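Local structure of GH127 beta-L-arabinofuranoside (Geobacillus stearothermophilus, 4QK0) at residues Ala80-Leu83 / Glu84-Tyr88; Ile338-Val341 / Phe342-Arg346; Asp358-Glu361 / Arg362-Asn366; Ile421-Ile424 / Gly425-Tyr429. The protein probably hydrolyses beta-L-arabinofuranosides as a family GH127 glycoside hydrolase, releasing L-arabinose from plant-derived sugars. All blocks are in the same frame, centred on the assembly; numbering follows the deposited sequence.

Contact 1 of 4, residues Ala80-Leu83 / Glu84-Tyr88; sequences AKWL and EAVAY
Val86 lays its CG2 methyl over the six-membered ring of Trp82, one helical turn earlier, in a CH-pi contact with the carbon 3.6 Å from the ring centroid and 6° off the ring normal. Because the methyl stands over the ring and not at its rim, it is nearly equidistant from all six ring atoms, the closest being Trp82 CZ2 at 3.7 Å. The indole gets there through its first torsion: CG is anti to the backbone N (chi1 -179°), which turns the ring along the helix toward Val86. The same turn is closed by Val86 N donating to Trp82 O at 2.9 Å. Both residues belong to helix 76-92, one of the helices of the (alpha/alpha)6 barrel expected of the six-hairpin clan. Further out, the indole NH of Trp82 donates to Ile35 O of helix 22-42, and Trp39 stacks on its ring. Cutting the indole back to an alanine would probably leave Ile35 O without this donor and strip the support from beneath the Val86 methyl. On another side of the helix, Tyr88 OH donates to Glu84 OE2 at 2.6 Å, using the anti lone pair, while Glu84 O lies 3.3 Å above the plane of the Tyr88 ring. The other carboxylate oxygen, Glu84 OE1, forms a salt bridge with Arg419 of helix 413-422.

Contact 2 of 4, residues Ile338-Val341 / Phe342-Arg346; sequences IALV and FWTRR
Ile338 and Phe342 pair along one side of helix 334-350, an element of the helical barrel expected for the GH127 catalytic domain. The two side chains run side by side in the same direction, and the CG2 methyl of Ile338 reaches Phe342 CZ at 3.5 Å, near the far end of the ring. Phe342 carries CG anti to its own carbonyl carbon (chi1 -59°), which swings the ring back over the preceding turn. One face of it consequently lies above Ile338 O, 3.7 Å from the ring plane, while that oxygen also accepts Phe342 N at 3.2 Å. On a different side, Leu340 CD1 approaches Trp343 CE3 to 3.8 Å, the two side chains meeting at a slant. The backbone turn here is closed by Thr344 N, which donates to Leu340 O at 3.0 Å. Around this helix the layers are distinct: Trp343 packs on Leu270 and Thr274 of helix 266-283 and meets Trp296 edge-to-face, Leu340 and Val341 face Val359 and Ala363 of helix 354-365, and Ile338 rests on Asn416 and Leu420 of helix 413-422.

Contact 3 of 4, residues Asp358-Glu361 / Arg362-Asn366; sequences DVME and RALYN
Glu361 OE2 is gripped by Arg486 NH2 in a salt bridge, by Tyr463 OH, and by a water molecule that donates to it at 2.8 Å. The same water lies 3.2 Å from Tyr365 OH, so it spans the outer ends of two side chains one helical turn apart. Nearer the backbone these side chains touch directly: Glu361 CG is 3.7 Å from Tyr365 CD1, with the carboxylate and ring planes turned 74° against each other. The glutamate runs out in extended form, with CG anti to the backbone N (chi1 169°), which leads it across the phenol at a slant. Glu361 O sits at the edge of the Tyr365 ring, in its plane and 3.3 Å from CD1, while accepting Tyr365 N at 3.0 Å. One residue on, Asn366 ND2 donates to Arg362 O at 2.8 Å; the bond lies on a lone pair of the carbonyl, with that oxygen close to the amide plane. The selenomethionine at Met360 and Leu364 run in parallel on another side, CG to CD1 4.0 Å. Beyond helix 354-365, Glu361 OE1 accepts Trp490 NE1, and Tyr365 OH bonds Trp23 NE1. The buried Glu361 carboxylate is thus matched by an arginine, shared with Asp358, and by neutral donors, which would probably stabilise its negative charge where helix 354-365 meets residues of the middle domain.

Contact 4 of 4, residues Ile421-Ile424 / Gly425-Tyr429; sequences IASI and GHYIY
Ser423 sets OG between its backbone N and carbonyl carbon (chi1 62°), and Tyr427 sets CG anti to its own carbonyl carbon (chi1 -62°), which together bring the hydroxyl to 3.7 Å from Tyr427 CE1. The ring is presented edge-on: Ser423 O and Ile424 O both lie near its plane, with Ser423 O 3.3 Å from Tyr427 CD1. Two overlapping beta turns produce this approach. His426 N donates to Ser423 O at 2.9 Å and Tyr427 N to Ile424 O at 3.0 Å. The imidazole of His426 folds back with one face centred over Ser423 CB. A water bridges Ala422 O and Gly425 N where the chain leaves helix 413-422 on its way to strand 429-431. A second water donates to Ser423 OG at 2.6 Å and lies 2.5 Å from Tyr427 OH, in the plane of the ring, which also makes a cation-pi contact with Arg345. A leucine here in place of Tyr427 would probably leave that water without its phenol partner and the Arg345 guanidinium without its ring. Ser423 OG is also bonded to Arg419 O and Leu420 O, which compete for its single hydrogen while the water donates to it, tying loop to helix.

How the contacts relate
Contact 4 is the hub: it touches each of the other three. Tyr88 of contact 1 packs its CD2 3.5 Å from Ser423 CB, Phe342 CD1 of contact 2 comes to 3.3 Å from Tyr427 OH, and Leu364 CD2 of contact 3 meets Ile424 CD1 at 3.9 Å. Contacts 2 and 3 are closest by centre, about 10 Å apart on successive helices, with Val341 CG2 against Ala363 CB. Contacts 1 and 3 lie farthest apart, about 22 Å between centres. Cys335, on the same helix as contact 2, forms a disulfide with Cys412 in another structure of this protein but not here.

Contact 1 of 4, residues Ala80-Leu83 / Glu84-Tyr88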
loop_
_atom_site.group_PDB
_atom_site.type_symbol
_atom_site.label_atom_id
_atom_site.label_comp_id
_atom_site.label_asym_id
_atom_site.label_seq_id
_atom_site.Cartn_x
_atom_site.Cartn_y
_atom_site.Cartn_z
ATOM N N ALA A 80 -31.848 14.018 2.804
ATOM C CA ALA A 80 -32.668 12.851 2.569
ATOM C C ALA A 80 -32.368 11.787 3.562
ATOM O O ALA A 80 -33.269 11.182 4.137
ATOM C CB ALA A 80 -32.457 12.325 1.161
ATOM N N LYS A 81 -31.094 11.534 3.799
ATOM C CA LYS A 81 -30.724 10.435 4.695
ATOM C C LYS A 81 -31.105 10.738 6.103
ATOM O O LYS A 81 -31.455 9.812 6.868
ATOM C CB LYS A 81 -29.227 10.114 4.623
ATOM C CG LYS A 81 -28.796 9.497 3.295
ATOM C CD LYS A 81 -27.269 9.559 3.155
ATOM C CE LYS A 81 -26.802 8.929 1.868
ATOM N NZ LYS A 81 -25.382 9.286 1.649
ATOM N N TRP A 82 -31.016 12.020 6.485
ATOM C CA TRP A 82 -31.414 12.400 7.843
ATOM C C TRP A 82 -32.949 12.180 7.986
ATOM O O TRP A 82 -33.408 11.552 8.961
ATOM C CB TRP A 82 -30.988 13.850 8.156
ATOM C CG TRP A 82 -31.327 14.353 9.520
ATOM C CD1 TRP A 82 -30.549 14.276 10.643
ATOM C CD2 TRP A 82 -32.545 14.982 9.929
ATOM N NE1 TRP A 82 -31.218 14.811 11.713
ATOM C CE2 TRP A 82 -32.429 15.271 11.297
ATOM C CE3 TRP A 82 -33.706 15.358 9.267
ATOM C CZ2 TRP A 82 -33.443 15.897 12.017
ATOM C CZ3 TRP A 82 -34.703 16.012 9.986
ATOM C CH2 TRP A 82 -34.562 16.268 11.340
ATOM N N LEU A 83 -33.725 12.619 6.987
ATOM C CA LEU A 83 -35.199 12.379 7.020
ATOM C C LEU A 83 -35.557 10.892 7.091
ATOM O O LEU A 83 -36.440 10.490 7.839
ATOM C CB LEU A 83 -35.877 12.994 5.821
ATOM C CG LEU A 83 -35.939 14.538 5.840
ATOM C CD1 LEU A 83 -36.344 15.061 4.485
ATOM C CD2 LEU A 83 -36.899 15.026 6.896
ATOM N N GLU A 84 -34.822 10.071 6.358
ATOM C CA GLU A 84 -35.095 8.656 6.338
ATOM C C GLU A 84 -34.863 8.044 7.683
ATOM O O GLU A 84 -35.686 7.250 8.188
ATOM C CB GLU A 84 -34.284 7.932 5.260
ATOM C CG GLU A 84 -34.744 6.473 5.105
ATOM C CD GLU A 84 -33.851 5.599 4.221
ATOM O OE1 GLU A 84 -33.055 6.151 3.454
ATOM O OE2 GLU A 84 -33.981 4.350 4.285
ATOM N N ALA A 85 -33.756 8.383 8.305
ATOM C CA ALA A 85 -33.526 7.879 9.665
ATOM C C ALA A 85 -34.587 8.364 10.664
ATOM O O ALA A 85 -34.996 7.628 11.565
ATOM C CB ALA A 85 -32.163 8.299 10.155
ATOM N N VAL A 86 -34.967 9.624 10.542
ATOM C CA VAL A 86 -35.960 10.214 11.451
ATOM C C VAL A 86 -37.281 9.458 11.329
ATOM O O VAL A 86 -37.861 9.091 12.327
ATOM C CB VAL A 86 -36.129 11.722 11.146
ATOM C CG1 VAL A 86 -37.448 12.244 11.664
ATOM C CG2 VAL A 86 -34.985 12.524 11.747
ATOM N N ALA A 87 -37.684 9.173 10.092
ATOM C CA ALA A 87 -38.830 8.282 9.821
ATOM C C ALA A 87 -38.796 7.014 10.599
ATOM O O ALA A 87 -39.782 6.651 11.276
ATOM C CB ALA A 87 -38.905 7.963 8.344
ATOM N N TYR A 88 -37.648 6.323 10.581
ATOM C CA TYR A 88 -37.554 5.059 11.314
ATOM C C TYR A 88 -37.596 5.291 12.797
ATOM O O TYR A 88 -38.114 4.444 13.550
ATOM C CB TYR A 88 -36.295 4.262 10.946
ATOM C CG TYR A 88 -36.181 3.932 9.470
ATOM C CD1 TYR A 88 -37.263 3.449 8.758
ATOM C CD2 TYR A 88 -34.981 4.084 8.801
ATOM C CE1 TYR A 88 -37.156 3.123 7.407
ATOM C CE2 TYR A 88 -34.863 3.785 7.449
ATOM C CZ TYR A 88 -35.952 3.296 6.759
ATOM O OH TYR A 88 -35.836 3.019 5.423
#

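Contact 2 of 4, residues Ile338-Val341 / Phe342-Arg346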
loop_
_atom_site.group_PDB
_atom_site.type_symbol
_atom_site.label_atom_id
_atom_site.label_comp_id
_atom_site.label_asym_id
_atom_site.label_seq_id
_atom_site.Cartn_x
_atom_site.Cartn_y
_atom_site.Cartn_z
ATOM N N ILE A 338 -22.898 -1.276 5.131
ATOM C CA ILE A 338 -24.301 -0.989 5.206
ATOM C C ILE A 338 -24.952 -1.435 3.910
ATOM O O ILE A 338 -26.008 -2.073 3.901
ATOM C CB ILE A 338 -24.519 0.510 5.439
ATOM C CG1 ILE A 338 -24.000 0.923 6.817
ATOM C CG2 ILE A 338 -25.974 0.882 5.259
ATOM C CD1 ILE A 338 -23.984 2.435 7.003
ATOM N N ALA A 339 -24.351 -1.084 2.775
ATOM C CA ALA A 339 -24.944 -1.467 1.476
ATOM C C ALA A 339 -25.007 -2.996 1.325
ATOM O O ALA A 339 -25.937 -3.533 0.726
ATOM C CB ALA A 339 -24.143 -0.899 0.342
ATOM N N LEU A 340 -24.041 -3.701 1.900
ATOM C CA LEU A 340 -24.093 -5.150 1.836
ATOM C C LEU A 340 -25.312 -5.655 2.601
ATOM O O LEU A 340 -25.987 -6.581 2.189
ATOM C CB LEU A 340 -22.829 -5.737 2.374
ATOM C CG LEU A 340 -22.654 -7.242 2.505
ATOM C CD1 LEU A 340 -22.856 -7.936 1.161
ATOM C CD2 LEU A 340 -21.272 -7.541 3.054
ATOM N N VAL A 341 -25.598 -5.043 3.725
ATOM C CA VAL A 341 -26.778 -5.437 4.470
ATOM C C VAL A 341 -28.054 -5.273 3.601
ATOM O O VAL A 341 -28.899 -6.173 3.571
ATOM C CB VAL A 341 -26.923 -4.632 5.751
ATOM C CG1 VAL A 341 -28.271 -4.936 6.435
ATOM C CG2 VAL A 341 -25.771 -4.960 6.706
ATOM N N PHE A 342 -28.183 -4.142 2.927
ATOM C CA PHE A 342 -29.338 -3.903 2.053
ATOM C C PHE A 342 -29.425 -5.010 0.992
ATOM O O PHE A 342 -30.511 -5.508 0.706
ATOM C CB PHE A 342 -29.304 -2.563 1.323
ATOM C CG PHE A 342 -29.249 -1.341 2.213
ATOM C CD1 PHE A 342 -29.824 -1.324 3.477
ATOM C CD2 PHE A 342 -28.626 -0.186 1.759
ATOM C CE1 PHE A 342 -29.772 -0.173 4.273
ATOM C CE2 PHE A 342 -28.582 0.985 2.552
ATOM C CZ PHE A 342 -29.167 0.985 3.809
ATOM N N TRP A 343 -28.298 -5.346 0.395
ATOM C CA TRP A 343 -28.255 -6.357 -0.639
ATOM C C TRP A 343 -28.751 -7.684 -0.101
ATOM O O TRP A 343 -29.597 -8.319 -0.734
ATOM C CB TRP A 343 -26.857 -6.519 -1.141
ATOM C CG TRP A 343 -26.726 -7.416 -2.295
ATOM C CD1 TRP A 343 -27.706 -7.780 -3.177
ATOM C CD2 TRP A 343 -25.520 -8.019 -2.778
ATOM N NE1 TRP A 343 -27.180 -8.568 -4.157
ATOM C CE2 TRP A 343 -25.843 -8.723 -3.954
ATOM C CE3 TRP A 343 -24.192 -7.996 -2.350
ATOM C CZ2 TRP A 343 -24.881 -9.456 -4.699
ATOM C CZ3 TRP A 343 -23.234 -8.718 -3.083
ATOM C CH2 TRP A 343 -23.579 -9.426 -4.249
ATOM N N THR A 344 -28.292 -8.072 1.081
ATOM C CA THR A 344 -28.659 -9.364 1.621
ATOM C C THR A 344 -30.174 -9.480 1.791
ATOM O O THR A 344 -30.764 -10.535 1.608
ATOM C CB THR A 344 -28.001 -9.656 2.987
ATOM O OG1 THR A 344 -28.355 -8.629 3.929
ATOM C CG2 THR A 344 -26.475 -9.691 2.852
ATOM N N ARG A 345 -30.799 -8.406 2.196
ATOM C CA ARG A 345 -32.216 -8.429 2.387
ATOM C C ARG A 345 -32.958 -8.740 1.077
ATOM O O ARG A 345 -33.905 -9.462 1.110
ATOM C CB ARG A 345 -32.690 -7.119 2.989
ATOM C CG ARG A 345 -34.070 -7.218 3.625
ATOM C CD ARG A 345 -34.501 -5.829 4.008
ATOM N NE ARG A 345 -35.909 -5.723 4.322
ATOM C CZ ARG A 345 -36.514 -4.573 4.595
ATOM N NH1 ARG A 345 -35.832 -3.426 4.605
ATOM N NH2 ARG A 345 -37.806 -4.564 4.865
ATOM N N ARG A 346 -32.551 -8.154 -0.045
ATOM C CA ARG A 346 -33.146 -8.472 -1.320
ATOM C C ARG A 346 -32.796 -9.872 -1.776
ATOM O O ARG A 346 -33.596 -10.520 -2.475
ATOM C CB ARG A 346 -32.721 -7.489 -2.399
ATOM C CG ARG A 346 -33.239 -6.086 -2.166
ATOM C CD ARG A 346 -34.753 -6.033 -2.167
ATOM N NE ARG A 346 -35.281 -4.688 -2.336
ATOM C CZ ARG A 346 -36.578 -4.385 -2.410
ATOM N NH1 ARG A 346 -37.484 -5.345 -2.337
ATOM N NH2 ARG A 346 -36.982 -3.106 -2.533
#

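Contact 3 of 4, residues Asp358-Glu361 / Arg362-Asn366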
loop_
_atom_site.group_PDB
_atom_site.type_symbol
_atom_site.label_atom_id
_atom_site.label_comp_id
_atom_site.label_asym_id
_atom_site.label_seq_id
_atom_site.Cartn_x
_atom_site.Cartn_y
_atom_site.Cartn_z
ATOM N N ASP A 358 -26.547 -14.963 7.025
ATOM C CA ASP A 358 -25.270 -15.155 7.703
ATOM C C ASP A 358 -24.369 -13.973 7.419
ATOM O O ASP A 358 -23.828 -13.384 8.361
ATOM C CB ASP A 358 -24.587 -16.450 7.289
ATOM C CG ASP A 358 -25.262 -17.688 7.887
ATOM O OD1 ASP A 358 -26.069 -17.599 8.888
ATOM O OD2 ASP A 358 -24.939 -18.783 7.375
ATOM N N VAL A 359 -24.331 -13.550 6.176
ATOM C CA VAL A 359 -23.599 -12.351 5.785
ATOM C C VAL A 359 -24.194 -11.087 6.362
ATOM O O VAL A 359 -23.458 -10.189 6.853
ATOM C CB VAL A 359 -23.463 -12.262 4.278
ATOM C CG1 VAL A 359 -22.845 -10.967 3.833
ATOM C CG2 VAL A 359 -22.553 -13.377 3.813
HETATM N N MSE A 360 -25.508 -10.962 6.286
HETATM C CA MSE A 360 -26.176 -9.822 6.843
HETATM C C MSE A 360 -25.727 -9.682 8.278
HETATM O O MSE A 360 -25.429 -8.576 8.726
HETATM C CB MSE A 360 -27.701 -10.090 6.781
HETATM C CG MSE A 360 -28.505 -8.979 7.395
HETATM SE SE MSE A 360 -30.459 -9.305 7.430
HETATM C CE MSE A 360 -30.628 -9.161 5.610
ATOM N N GLU A 361 -25.753 -10.799 9.026
ATOM C CA GLU A 361 -25.443 -10.777 10.447
ATOM C C GLU A 361 -23.976 -10.421 10.660
ATOM O O GLU A 361 -23.637 -9.602 11.527
ATOM C CB GLU A 361 -25.777 -12.123 11.047
ATOM C CG GLU A 361 -25.280 -12.371 12.450
ATOM C CD GLU A 361 -25.712 -13.717 12.977
ATOM O OE1 GLU A 361 -25.109 -14.738 12.542
ATOM O OE2 GLU A 361 -26.627 -13.766 13.867
ATOM N N ARG A 362 -23.082 -11.025 9.865
ATOM C CA ARG A 362 -21.641 -10.655 9.905
ATOM C C ARG A 362 -21.420 -9.121 9.751
ATOM O O ARG A 362 -20.756 -8.500 10.581
ATOM C CB ARG A 362 -20.911 -11.401 8.834
ATOM C CG ARG A 362 -19.409 -11.252 8.831
ATOM C CD ARG A 362 -18.781 -11.966 7.648
ATOM N NE ARG A 362 -18.841 -13.411 7.745
ATOM C CZ ARG A 362 -18.164 -14.143 8.625
ATOM N NH1 ARG A 362 -17.303 -13.592 9.507
ATOM N NH2 ARG A 362 -18.291 -15.455 8.616
ATOM N N ALA A 363 -22.044 -8.512 8.765
ATOM C CA ALA A 363 -21.917 -7.075 8.587
ATOM C C ALA A 363 -22.510 -6.265 9.721
ATOM O O ALA A 363 -21.904 -5.276 10.210
ATOM C CB ALA A 363 -22.497 -6.619 7.283
ATOM N N LEU A 364 -23.636 -6.729 10.216
ATOM C CA LEU A 364 -24.326 -6.035 11.267
ATOM C C LEU A 364 -23.598 -5.988 12.590
ATOM O O LEU A 364 -23.674 -4.959 13.307
ATOM C CB LEU A 364 -25.713 -6.654 11.504
ATOM C CG LEU A 364 -26.834 -6.244 10.543
ATOM C CD1 LEU A 364 -28.086 -7.078 10.884
ATOM C CD2 LEU A 364 -27.187 -4.767 10.637
ATOM N N TYR A 365 -22.961 -7.079 12.964
ATOM C CA TYR A 365 -22.327 -7.178 14.267
ATOM C C TYR A 365 -20.806 -6.876 14.208
ATOM O O TYR A 365 -20.090 -7.039 15.236
ATOM C CB TYR A 365 -22.576 -8.559 14.933
ATOM C CG TYR A 365 -24.028 -8.797 15.384
ATOM C CD1 TYR A 365 -24.969 -9.247 14.492
ATOM C CD2 TYR A 365 -24.451 -8.491 16.666
ATOM C CE1 TYR A 365 -26.285 -9.451 14.872
ATOM C CE2 TYR A 365 -25.765 -8.691 17.069
ATOM C CZ TYR A 365 -26.688 -9.167 16.156
ATOM O OH TYR A 365 -28.020 -9.377 16.470
ATOM N N ASN A 366 -20.314 -6.447 13.051
ATOM C CA ASN A 366 -18.862 -6.246 12.869
ATOM C C ASN A 366 -18.579 -5.018 12.088
ATOM O O ASN A 366 -18.516 -3.949 12.658
ATOM C CB ASN A 366 -18.225 -7.471 12.257
ATOM C CG ASN A 366 -18.399 -8.703 13.150
ATOM O OD1 ASN A 366 -17.650 -8.903 14.114
ATOM N ND2 ASN A 366 -19.357 -9.570 12.801
HETATM O O HOH W 1 -28.647 -12.023 14.711
#

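Contact 4 of 4, residues Ile421-Ile424 / Gly425-Tyr429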
loop_
_atom_site.group_PDB
_atom_site.type_symbol
_atom_site.label_atom_id
_atom_site.label_comp_id
_atom_site.label_asym_id
_atom_site.label_seq_id
_atom_site.Cartn_x
_atom_site.Cartn_y
_atom_site.Cartn_z
ATOM N N ILE A 421 -29.358 1.506 11.674
ATOM C CA ILE A 421 -29.554 1.117 13.059
ATOM C C ILE A 421 -30.994 1.364 13.426
ATOM O O ILE A 421 -31.620 0.553 14.111
ATOM C CB ILE A 421 -28.610 1.928 13.984
ATOM C CG1 ILE A 421 -27.180 1.358 13.904
ATOM C CG2 ILE A 421 -29.071 1.875 15.423
ATOM C CD1 ILE A 421 -26.148 2.218 14.578
ATOM N N ALA A 422 -31.519 2.514 13.007
ATOM C CA ALA A 422 -32.891 2.896 13.384
ATOM C C ALA A 422 -33.933 1.954 12.779
ATOM O O ALA A 422 -35.022 1.815 13.319
ATOM C CB ALA A 422 -33.197 4.334 12.990
ATOM N N SER A 423 -33.582 1.299 11.676
ATOM C CA SER A 423 -34.496 0.394 11.019
ATOM C C SER A 423 -34.155 -1.057 11.279
ATOM O O SER A 423 -34.594 -1.917 10.542
ATOM C CB SER A 423 -34.505 0.680 9.498
ATOM O OG SER A 423 -33.236 0.458 8.925
ATOM N N ILE A 424 -33.330 -1.330 12.278
ATOM C CA ILE A 424 -32.877 -2.680 12.493
ATOM C C ILE A 424 -34.061 -3.646 12.618
ATOM O O ILE A 424 -33.973 -4.817 12.212
ATOM C CB ILE A 424 -31.929 -2.777 13.718
ATOM C CG1 ILE A 424 -31.396 -4.188 13.924
ATOM C CG2 ILE A 424 -32.607 -2.403 14.991
ATOM C CD1 ILE A 424 -30.407 -4.582 12.863
ATOM N N GLY A 425 -35.156 -3.170 13.180
ATOM C CA GLY A 425 -36.341 -3.984 13.370
ATOM C C GLY A 425 -36.893 -4.581 12.102
ATOM O O GLY A 425 -37.439 -5.674 12.125
ATOM N N HIS A 426 -36.671 -3.909 10.984
ATOM C CA HIS A 426 -37.150 -4.365 9.687
ATOM C C HIS A 426 -36.359 -5.558 9.158
ATOM O O HIS A 426 -36.761 -6.133 8.179
ATOM C CB HIS A 426 -36.977 -3.311 8.621
ATOM C CG HIS A 426 -37.734 -2.052 8.841
ATOM N ND1 HIS A 426 -38.141 -1.659 10.092
ATOM C CD2 HIS A 426 -38.090 -1.051 7.995
ATOM C CE1 HIS A 426 -38.754 -0.497 10.009
ATOM N NE2 HIS A 426 -38.737 -0.107 8.748
ATOM N N TYR A 427 -35.228 -5.920 9.773
ATOM C CA TYR A 427 -34.409 -7.014 9.253
ATOM C C TYR A 427 -34.550 -8.312 10.046
ATOM O O TYR A 427 -33.987 -9.331 9.669
ATOM C CB TYR A 427 -32.897 -6.600 9.197
ATOM C CG TYR A 427 -32.646 -5.441 8.276
ATOM C CD1 TYR A 427 -32.978 -4.134 8.660
ATOM C CD2 TYR A 427 -32.154 -5.630 7.002
ATOM C CE1 TYR A 427 -32.798 -3.049 7.804
ATOM C CE2 TYR A 427 -31.971 -4.556 6.140
ATOM C CZ TYR A 427 -32.285 -3.272 6.560
ATOM O OH TYR A 427 -32.098 -2.207 5.729
ATOM N N ILE A 428 -35.214 -8.277 11.177
ATOM C CA ILE A 428 -35.250 -9.461 12.044
ATOM C C ILE A 428 -36.112 -10.572 11.429
ATOM O O ILE A 428 -35.731 -11.741 11.482
ATOM C CB ILE A 428 -35.786 -9.084 13.429
ATOM C CG1 ILE A 428 -34.874 -8.037 14.078
ATOM C CG2 ILE A 428 -35.857 -10.295 14.344
ATOM C CD1 ILE A 428 -35.441 -7.422 15.325
ATOM N N TYR A 429 -37.285 -10.191 10.929
ATOM C CA TYR A 429 -38.336 -11.161 10.494
ATOM C C TYR A 429 -38.722 -10.915 9.065
ATOM O O TYR A 429 -38.575 -9.806 8.568
ATOM C CB TYR A 429 -39.617 -11.045 11.365
ATOM C CG TYR A 429 -39.406 -11.210 12.874
ATOM C CD1 TYR A 429 -39.285 -12.461 13.465
ATOM C CD2 TYR A 429 -39.359 -10.104 13.695
ATOM C CE1 TYR A 429 -39.082 -12.591 14.829
ATOM C CE2 TYR A 429 -39.174 -10.234 15.060
ATOM C CZ TYR A 429 -39.029 -11.471 15.618
ATOM O OH TYR A 429 -38.838 -11.572 17.004
HETATM O O HOH W 2 -36.194 -0.659 13.903
HETATM O O HOH W 3 -33.003 0.083 6.349
#